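Local coordinates for protein putative N-acetylmuramoyl-L-alanine amidase,autolysin cwp6 (Peptoclostridium difficile, PDB 5J72) that probably hydrolyses the amide bond between N-acetylmuramic acid and L-alanine in peptidoglycan, as a zinc-containing autolysin carried on the clostridial cell wall, at residues T484-T488 with S528-N532; P458-G462 with E477-L482; T488-L492 with I629-E634. All blocks are in the same frame, centred on the assembly; numbering follows the deposited sequence.

Interaction 1. Residues T484-T488 with S528-N532. With ZN (zinc ion), chain I.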
loop_
_atom_site.group_PDB
_atom_site.type_symbol
_atom_site.label_atom_id
_atom_site.label_comp_id
_atom_site.label_asym_id
_atom_site.label_seq_id
_atom_site.Cartn_x
_atom_site.Cartn_y
_atom_site.Cartn_z
ATOM N N THR A 484 4.854 18.718 7.848
ATOM C CA THR A 484 6.084 18.723 8.645
ATOM C C THR A 484 5.960 17.679 9.771
ATOM O O THR A 484 6.861 16.859 9.981
ATOM C CB THR A 484 6.272 20.125 9.283
ATOM O OG1 THR A 484 6.382 21.067 8.245
ATOM C CG2 THR A 484 7.577 20.167 10.179
ATOM N N ALA A 485 4.798 17.682 10.473
ATOM C CA ALA A 485 4.581 16.808 11.604
ATOM C C ALA A 485 4.568 15.353 11.214
ATOM O O ALA A 485 5.035 14.502 12.013
ATOM C CB ALA A 485 3.259 17.169 12.362
ATOM N N LEU A 486 4.065 15.021 10.064
ATOM C CA LEU A 486 4.046 13.591 9.648
ATOM C C LEU A 486 5.526 13.141 9.504
ATOM O O LEU A 486 5.861 12.018 9.880
ATOM C CB LEU A 486 3.307 13.444 8.257
ATOM C CG LEU A 486 1.735 13.569 8.505
ATOM C CD1 LEU A 486 1.008 13.892 7.135
ATOM C CD2 LEU A 486 1.155 12.254 9.135
ATOM N N ALA A 487 6.347 14.011 8.941
ATOM C CA ALA A 487 7.774 13.636 8.730
ATOM C C ALA A 487 8.500 13.506 10.079
ATOM O O ALA A 487 9.347 12.628 10.244
ATOM C CB ALA A 487 8.426 14.674 7.845
ATOM N N THR A 488 8.195 14.394 11.055
ATOM C CA THR A 488 8.783 14.254 12.379
ATOM C C THR A 488 8.366 12.941 13.013
ATOM O O THR A 488 9.160 12.232 13.655
ATOM C CB THR A 488 8.257 15.410 13.304
ATOM O OG1 THR A 488 8.632 16.638 12.702
ATOM C CG2 THR A 488 8.819 15.282 14.775
ATOM N N SER A 528 4.557 21.198 19.681
ATOM C CA SER A 528 3.586 21.801 18.791
ATOM C C SER A 528 4.348 22.376 17.629
ATOM O O SER A 528 5.408 22.986 17.826
ATOM C CB SER A 528 2.767 22.845 19.568
ATOM O OG SER A 528 1.792 23.466 18.745
ATOM N N ILE A 529 3.867 22.201 16.386
ATOM C CA ILE A 529 4.589 22.646 15.223
ATOM C C ILE A 529 3.746 23.667 14.517
ATOM O O ILE A 529 2.601 23.380 14.143
ATOM C CB ILE A 529 4.900 21.413 14.285
ATOM C CG1 ILE A 529 5.926 20.487 15.012
ATOM C CG2 ILE A 529 5.537 21.862 12.950
ATOM C CD1 ILE A 529 6.193 19.173 14.267
ATOM N N HIS A 530 4.313 24.843 14.318
ATOM C CA HIS A 530 3.631 25.985 13.720
ATOM C C HIS A 530 4.518 26.713 12.702
ATOM O O HIS A 530 5.709 26.413 12.598
ATOM C CB HIS A 530 3.255 26.972 14.847
ATOM C CG HIS A 530 2.081 26.513 15.667
ATOM N ND1 HIS A 530 0.817 27.108 15.554
ATOM C CD2 HIS A 530 1.985 25.510 16.586
ATOM C CE1 HIS A 530 0.029 26.435 16.387
ATOM N NE2 HIS A 530 0.666 25.463 17.037
ATOM N N TYR A 531 3.931 27.647 11.921
ATOM C CA TYR A 531 4.693 28.477 10.980
ATOM C C TYR A 531 4.394 29.950 11.351
ATOM O O TYR A 531 3.252 30.254 11.712
ATOM C CB TYR A 531 4.314 28.166 9.534
ATOM C CG TYR A 531 5.077 26.958 9.038
ATOM C CD1 TYR A 531 6.227 27.101 8.269
ATOM C CD2 TYR A 531 4.685 25.668 9.394
ATOM C CE1 TYR A 531 6.979 25.997 7.883
ATOM C CE2 TYR A 531 5.433 24.555 9.008
ATOM C CZ TYR A 531 6.581 24.724 8.259
ATOM O OH TYR A 531 7.325 23.623 7.884
ATOM N N ASN A 532 5.413 30.834 11.332
ATOM C CA ASN A 532 5.265 32.249 11.734
ATOM C C ASN A 532 4.781 33.109 10.601
ATOM O O ASN A 532 4.685 32.655 9.458
ATOM C CB ASN A 532 6.600 32.841 12.182
ATOM C CG ASN A 532 6.576 33.229 13.610
ATOM O OD1 ASN A 532 5.573 33.774 14.068
ATOM N ND2 ASN A 532 7.609 32.945 14.406
HETATM ZN ZN ZN I . 0.295 28.971 14.512
HETATM O O HOH W 1 2.020 30.268 14.558
HETATM O O HOH W 2 -0.315 29.841 16.388
HETATM O O HOH W 3 -0.500 31.003 13.647
#

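Interaction 2. Residues P458-G462 with E477-L482. With ZN (zinc ion), chain I.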
loop_
_atom_site.group_PDB
_atom_site.type_symbol
_atom_site.label_atom_id
_atom_site.label_comp_id
_atom_site.label_asym_id
_atom_site.label_seq_id
_atom_site.Cartn_x
_atom_site.Cartn_y
_atom_site.Cartn_z
ATOM N N PRO A 458 0.497 19.164 15.163
ATOM C CA PRO A 458 0.520 20.035 13.953
ATOM C C PRO A 458 -0.492 21.187 14.233
ATOM O O PRO A 458 -1.679 20.885 14.378
ATOM C CB PRO A 458 0.076 19.102 12.823
ATOM C CG PRO A 458 -0.096 17.725 13.435
ATOM C CD PRO A 458 -0.189 17.880 14.915
ATOM N N GLY A 459 -0.057 22.443 14.294
ATOM C CA GLY A 459 -0.960 23.519 14.700
ATOM C C GLY A 459 -2.098 23.736 13.722
ATOM O O GLY A 459 -1.957 23.441 12.533
ATOM N N HIS A 460 -3.218 24.247 14.268
ATOM C CA HIS A 460 -4.406 24.617 13.486
ATOM C C HIS A 460 -4.988 23.413 12.801
ATOM O O HIS A 460 -4.712 22.288 13.222
ATOM C CB HIS A 460 -3.975 25.684 12.468
ATOM C CG HIS A 460 -3.297 26.845 13.129
ATOM N ND1 HIS A 460 -3.953 27.735 13.947
ATOM C CD2 HIS A 460 -1.970 27.206 13.140
ATOM C CE1 HIS A 460 -3.032 28.588 14.425
ATOM N NE2 HIS A 460 -1.795 28.337 13.986
ATOM N N GLY A 461 -5.840 23.635 11.784
ATOM C CA GLY A 461 -6.491 22.529 11.074
ATOM C C GLY A 461 -8.001 22.787 10.924
ATOM O O GLY A 461 -8.604 23.483 11.751
ATOM N N GLY A 462 -8.588 22.212 9.899
ATOM C CA GLY A 462 -10.045 22.314 9.681
ATOM C C GLY A 462 -10.512 23.753 9.508
ATOM O O GLY A 462 -10.009 24.475 8.638
ATOM N N GLU A 477 -0.698 27.615 6.784
ATOM C CA GLU A 477 0.023 27.030 7.913
ATOM C C GLU A 477 -0.512 25.601 8.280
ATOM O O GLU A 477 0.301 24.692 8.553
ATOM C CB GLU A 477 -0.107 27.963 9.125
ATOM C CG GLU A 477 0.630 27.448 10.374
ATOM C CD GLU A 477 0.498 28.403 11.566
ATOM O OE1 GLU A 477 1.055 28.098 12.626
ATOM O OE2 GLU A 477 -0.179 29.445 11.449
ATOM N N LYS A 478 -1.847 25.403 8.324
ATOM C CA LYS A 478 -2.406 24.097 8.727
ATOM C C LYS A 478 -1.940 22.939 7.826
ATOM O O LYS A 478 -1.848 21.786 8.286
ATOM C CB LYS A 478 -3.956 24.149 8.780
ATOM C CG LYS A 478 -4.642 24.162 7.389
ATOM C CD LYS A 478 -6.164 23.816 7.568
ATOM C CE LYS A 478 -7.011 24.175 6.362
ATOM N NZ LYS A 478 -8.361 23.499 6.481
ATOM N N LYS A 479 -1.621 23.203 6.577
ATOM C CA LYS A 479 -1.173 22.067 5.770
ATOM C C LYS A 479 0.369 21.863 5.893
ATOM O O LYS A 479 0.860 20.735 5.805
ATOM C CB LYS A 479 -1.438 22.322 4.316
ATOM C CG LYS A 479 -2.921 22.551 4.061
ATOM C CD LYS A 479 -3.134 22.996 2.659
ATOM C CE LYS A 479 -4.615 23.024 2.356
ATOM N NZ LYS A 479 -4.841 23.510 0.981
ATOM N N TYR A 480 1.109 22.966 6.062
ATOM C CA TYR A 480 2.547 22.810 6.176
ATOM C C TYR A 480 2.816 22.214 7.539
ATOM O O TYR A 480 3.784 21.438 7.668
ATOM C CB TYR A 480 3.228 24.181 6.084
ATOM C CG TYR A 480 3.627 24.498 4.672
ATOM C CD1 TYR A 480 4.956 24.395 4.266
ATOM C CD2 TYR A 480 2.684 24.927 3.741
ATOM C CE1 TYR A 480 5.338 24.711 2.976
ATOM C CE2 TYR A 480 3.060 25.248 2.438
ATOM C CZ TYR A 480 4.390 25.142 2.062
ATOM O OH TYR A 480 4.803 25.473 0.790
ATOM N N THR A 481 1.977 22.551 8.560
ATOM C CA THR A 481 2.320 21.945 9.859
ATOM C C THR A 481 2.008 20.478 9.780
ATOM O O THR A 481 2.755 19.669 10.365
ATOM C CB THR A 481 1.541 22.572 11.060
ATOM O OG1 THR A 481 0.141 22.377 10.873
ATOM C CG2 THR A 481 1.800 24.057 11.199
ATOM N N LEU A 482 0.891 20.100 9.126
ATOM C CA LEU A 482 0.605 18.655 9.048
ATOM C C LEU A 482 1.717 17.863 8.266
ATOM O O LEU A 482 2.154 16.807 8.715
ATOM C CB LEU A 482 -0.780 18.376 8.380
ATOM C CG LEU A 482 -1.066 16.871 8.252
ATOM C CD1 LEU A 482 -1.127 16.221 9.618
ATOM C CD2 LEU A 482 -2.386 16.718 7.493
HETATM ZN ZN ZN I . 0.295 28.971 14.512
HETATM O O HOH W 3 -0.500 31.003 13.647
HETATM O O HOH W 2 -0.315 29.841 16.388
HETATM O O HOH W 1 2.020 30.268 14.558
#

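Interaction 3. Residues T488-L492 with I629-E634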
loop_
_atom_site.group_PDB
_atom_site.type_symbol
_atom_site.label_atom_id
_atom_site.label_comp_id
_atom_site.label_asym_id
_atom_site.label_seq_id
_atom_site.Cartn_x
_atom_site.Cartn_y
_atom_site.Cartn_z
ATOM N N THR A 488 8.195 14.394 11.055
ATOM C CA THR A 488 8.783 14.254 12.379
ATOM C C THR A 488 8.366 12.941 13.013
ATOM O O THR A 488 9.160 12.232 13.655
ATOM C CB THR A 488 8.257 15.410 13.304
ATOM O OG1 THR A 488 8.632 16.638 12.702
ATOM C CG2 THR A 488 8.819 15.282 14.775
ATOM N N THR A 489 7.055 12.613 12.890
ATOM C CA THR A 489 6.574 11.370 13.479
ATOM C C THR A 489 7.293 10.166 12.840
ATOM O O THR A 489 7.706 9.221 13.535
ATOM C CB THR A 489 5.005 11.270 13.237
ATOM O OG1 THR A 489 4.423 12.354 13.967
ATOM C CG2 THR A 489 4.412 9.989 13.791
ATOM N N GLU A 490 7.414 10.216 11.542
ATOM C CA GLU A 490 8.026 9.104 10.795
ATOM C C GLU A 490 9.511 8.902 11.305
ATOM O O GLU A 490 9.935 7.785 11.538
ATOM C CB GLU A 490 8.085 9.478 9.319
ATOM C CG GLU A 490 8.410 8.237 8.517
ATOM C CD GLU A 490 7.123 7.379 8.314
ATOM O OE1 GLU A 490 6.183 7.460 9.130
ATOM O OE2 GLU A 490 7.070 6.650 7.331
ATOM N N TYR A 491 10.247 10.015 11.487
ATOM C CA TYR A 491 11.637 9.876 11.974
ATOM C C TYR A 491 11.641 9.298 13.346
ATOM O O TYR A 491 12.377 8.333 13.614
ATOM C CB TYR A 491 12.343 11.224 11.967
ATOM C CG TYR A 491 13.740 11.059 12.551
ATOM C CD1 TYR A 491 14.788 10.595 11.766
ATOM C CD2 TYR A 491 13.977 11.273 13.905
ATOM C CE1 TYR A 491 16.037 10.330 12.320
ATOM C CE2 TYR A 491 15.232 11.029 14.474
ATOM C CZ TYR A 491 16.255 10.553 13.675
ATOM O OH TYR A 491 17.486 10.300 14.242
ATOM N N LEU A 492 10.808 9.821 14.260
ATOM C CA LEU A 492 10.824 9.284 15.625
ATOM C C LEU A 492 10.471 7.804 15.680
ATOM O O LEU A 492 11.082 7.030 16.441
ATOM C CB LEU A 492 9.826 10.081 16.503
ATOM C CG LEU A 492 10.322 11.538 16.739
ATOM C CD1 LEU A 492 9.232 12.393 17.409
ATOM C CD2 LEU A 492 11.565 11.474 17.701
ATOM N N ILE A 629 13.410 18.282 13.094
ATOM C CA ILE A 629 12.747 18.445 14.346
ATOM C C ILE A 629 12.731 17.122 15.101
ATOM O O ILE A 629 12.930 17.108 16.312
ATOM C CB ILE A 629 11.295 18.988 14.110
ATOM C CG1 ILE A 629 11.382 20.426 13.536
ATOM C CG2 ILE A 629 10.505 18.937 15.435
ATOM C CD1 ILE A 629 9.950 21.015 13.050
ATOM N N GLY A 630 12.494 15.980 14.365
ATOM C CA GLY A 630 12.462 14.692 15.040
ATOM C C GLY A 630 13.853 14.378 15.629
ATOM O O GLY A 630 13.939 13.797 16.722
ATOM N N ILE A 631 14.896 14.739 14.918
ATOM C CA ILE A 631 16.269 14.429 15.441
ATOM C C ILE A 631 16.479 15.247 16.745
ATOM O O ILE A 631 16.978 14.704 17.740
ATOM C CB ILE A 631 17.357 14.775 14.398
ATOM C CG1 ILE A 631 17.296 13.780 13.184
ATOM C CG2 ILE A 631 18.813 14.638 15.091
ATOM C CD1 ILE A 631 18.035 14.339 11.945
ATOM N N GLY A 632 16.092 16.534 16.724
ATOM C CA GLY A 632 16.212 17.364 17.927
ATOM C C GLY A 632 15.428 16.779 19.072
ATOM O O GLY A 632 15.847 16.823 20.218
ATOM N N ILE A 633 14.214 16.230 18.799
ATOM C CA ILE A 633 13.429 15.617 19.861
ATOM C C ILE A 633 14.141 14.346 20.407
ATOM O O ILE A 633 14.178 14.129 21.634
ATOM C CB ILE A 633 11.995 15.230 19.352
ATOM C CG1 ILE A 633 11.208 16.573 19.079
ATOM C CG2 ILE A 633 11.233 14.308 20.388
ATOM C CD1 ILE A 633 9.829 16.299 18.315
ATOM N N GLU A 634 14.633 13.506 19.500
ATOM C CA GLU A 634 15.345 12.279 19.894
ATOM C C GLU A 634 16.586 12.690 20.777
ATOM O O GLU A 634 16.843 12.029 21.801
ATOM C CB GLU A 634 15.805 11.554 18.638
ATOM C CG GLU A 634 16.745 10.402 18.968
ATOM C CD GLU A 634 17.329 9.775 17.699
ATOM O OE1 GLU A 634 17.715 10.509 16.771
ATOM O OE2 GLU A 634 17.377 8.531 17.663
#

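Interaction 1. Residues T484-T488 with S528-N532
Ile529 packs against one side of the helical segment 484-488, and its two branches divide the work. From CB, CG2 runs to the methyl of Thr484 (Ile529 CG2 to Thr484 CG2, 3.8 Å). The longer branch, with CG1 anti to the carbonyl carbon (chi1 -68°) and the chain then stretched out, carries CD1 a turn further along the helix. There CD1 lies 3.9 Å from Ala485 CA and equally 3.9 Å from Thr488 OG1, so the isoleucine covers the helix surface from Thr484 to Thr488. The hydroxyl it touches on Thr488 is not left without a polar partner, because OG1 bonds to the carbonyl of Gly626.

Two residues further along the strand, Tyr531 makes the one hydrogen bond of the contact. Its OH donates to Thr484 OG1 at 2.7 Å, with the threonine oxygen lying in the plane of the phenol ring, at its edge. Thr484 OG1 also bonds to the carbonyl of Tyr480, so this buried hydroxyl is held from two residues at once. Between Ile529 and Tyr531, His530 projects from the other face of the strand and binds the zinc ion through ND1 at 2.2 Å. The strand therefore presents packing groups to the helix and a metal ligand to the active site.

The axes of the two segments come within 9.8 Å and their directions differ by 144°, closer to antiparallel than to perpendicular, as for a helix lying over the sheet of an alpha/beta domain. Strand 525-532 is bordered by strands 453-458 and 599-606, which supply Ile456 and Cys604 beside Ile529. Helix 477-494 covers this face, and helix 619-637 packs against Thr484 through Val622, Met625 and Ile629.

Interaction 2. Residues P458-G462 with E477-L482
His460 and Glu477 meet at the zinc ion, each contributing one ligand atom: His460 NE2 and Glu477 OE1 both lie 2.2 Å from the metal. Their flat groups are turned 66° apart, and OE1 sits at the edge of the imidazole in its plane. Each ligand also has a second-shell partner. His460 ND1 bonds to Asp464, while Glu477 OE1 also takes the backbone N-H of Tyr531. Glu477 OE2 accepts from the backbone N of Ala467 and from a zinc-bound water whose oxygen is 2.7 Å from OE2; together with the metal bond these hold the carboxylate in its rotation.

Further into the helix, Thr481 OG1 donates to Gly459 O at 2.9 Å, in the carbonyl plane and on a lone pair. With OG1 between the backbone N and the carbonyl carbon (chi1 61°), the hydroxyl faces the loop. Arg503 supplies a second donor to the same carbonyl. Lys478 runs alongside the glycine backbone, its CB 3.6 Å from Gly461 N, and ends with NZ bonded to Gly462 O, again at 2.9 Å and on an in-plane lone pair. Asp506 ties this end together, salt-bridged to Lys478 NZ and accepting from Gly462 N. The one apolar corner is Pro458 CG against Leu482 CD1, 4.2 Å apart.

Two histidines, one glutamate and three waters complete the zinc shell. Such a site is consistent with a metal amidase in which substrate could displace water and a remaining one could be activated for attack.

Interaction 3. Residues T488-L492 with I629-E634
Thr488 and Gly630 mark the point where two helices of the alpha/beta amidase domain pack closest in these segments, their CA atoms only 4.6 Å apart. The axes of segments 488-492 and 629-634 approach to 8.4 Å and cross at -45°, running broadly in the same direction. Both helices lie on one face of the central sheet, since Thr488 and Ile633 each touch Ile456 of strand 453-458. With no side chain on Gly630, the first helix can settle directly on the backbone of the second.

At the crossing, Thr488 CG2 rests 3.7 Å from Gly630 CA. The same methyl also meets Ile633 CD1, at 3.8 Å. Leu492, one turn on, brings CD2 to within 3.5 Å of Gly630 O and 3.9 Å of Ile633 CG2; the side chains of Leu492 and Ile633 cross at about a right angle. Leu492 also reaches Val499 of the edge strand 498-501, and Ile633 reaches Ile562 of helix 554-569, so the apolar packing continues into the sheet and into a third helix.

Tyr491 closes the more open side of the pair. Its CG stands anti to the backbone N (chi1 177°), which sends the ring out over the second helix, with CD2 beside the backbone of Gly630. Ile631 CG1 sits over one face of the ring, offset toward the rim, 3.8 Å from its centroid, a CH-pi contact. The phenol thus reaches from Gly630 to Glu634, one turn on, whose carboxylate plane stands nearly perpendicular to the ring. There Tyr491 OH donates to Glu634 OE1 in a short bond of 2.5 Å, met on the syn side and 29° out of the carboxylate plane.

In the fold
Helix 477-494 serves all three contacts in turn: its first residue, Glu477, binds the zinc ion, and from Thr484 onward it packs on helix 619-637. Interactions 1 and 2 have centres 8 Å apart and share the zinc site, His530 coming from the former and His460 and Glu477 from the latter. A backbone bond just past the end of strand 453-458 probably joins them, Ile529 O to Gly459 N at 2.8 Å. Interaction 3 is packing behind the site: Ile629 lies about 13 Å from the metal by its side chain. It shares Thr488 with interaction 1, and the two also touch where Thr484 CG2 meets Ile629 CD1 at 3.8 Å. Interactions 2 and 3 do not touch.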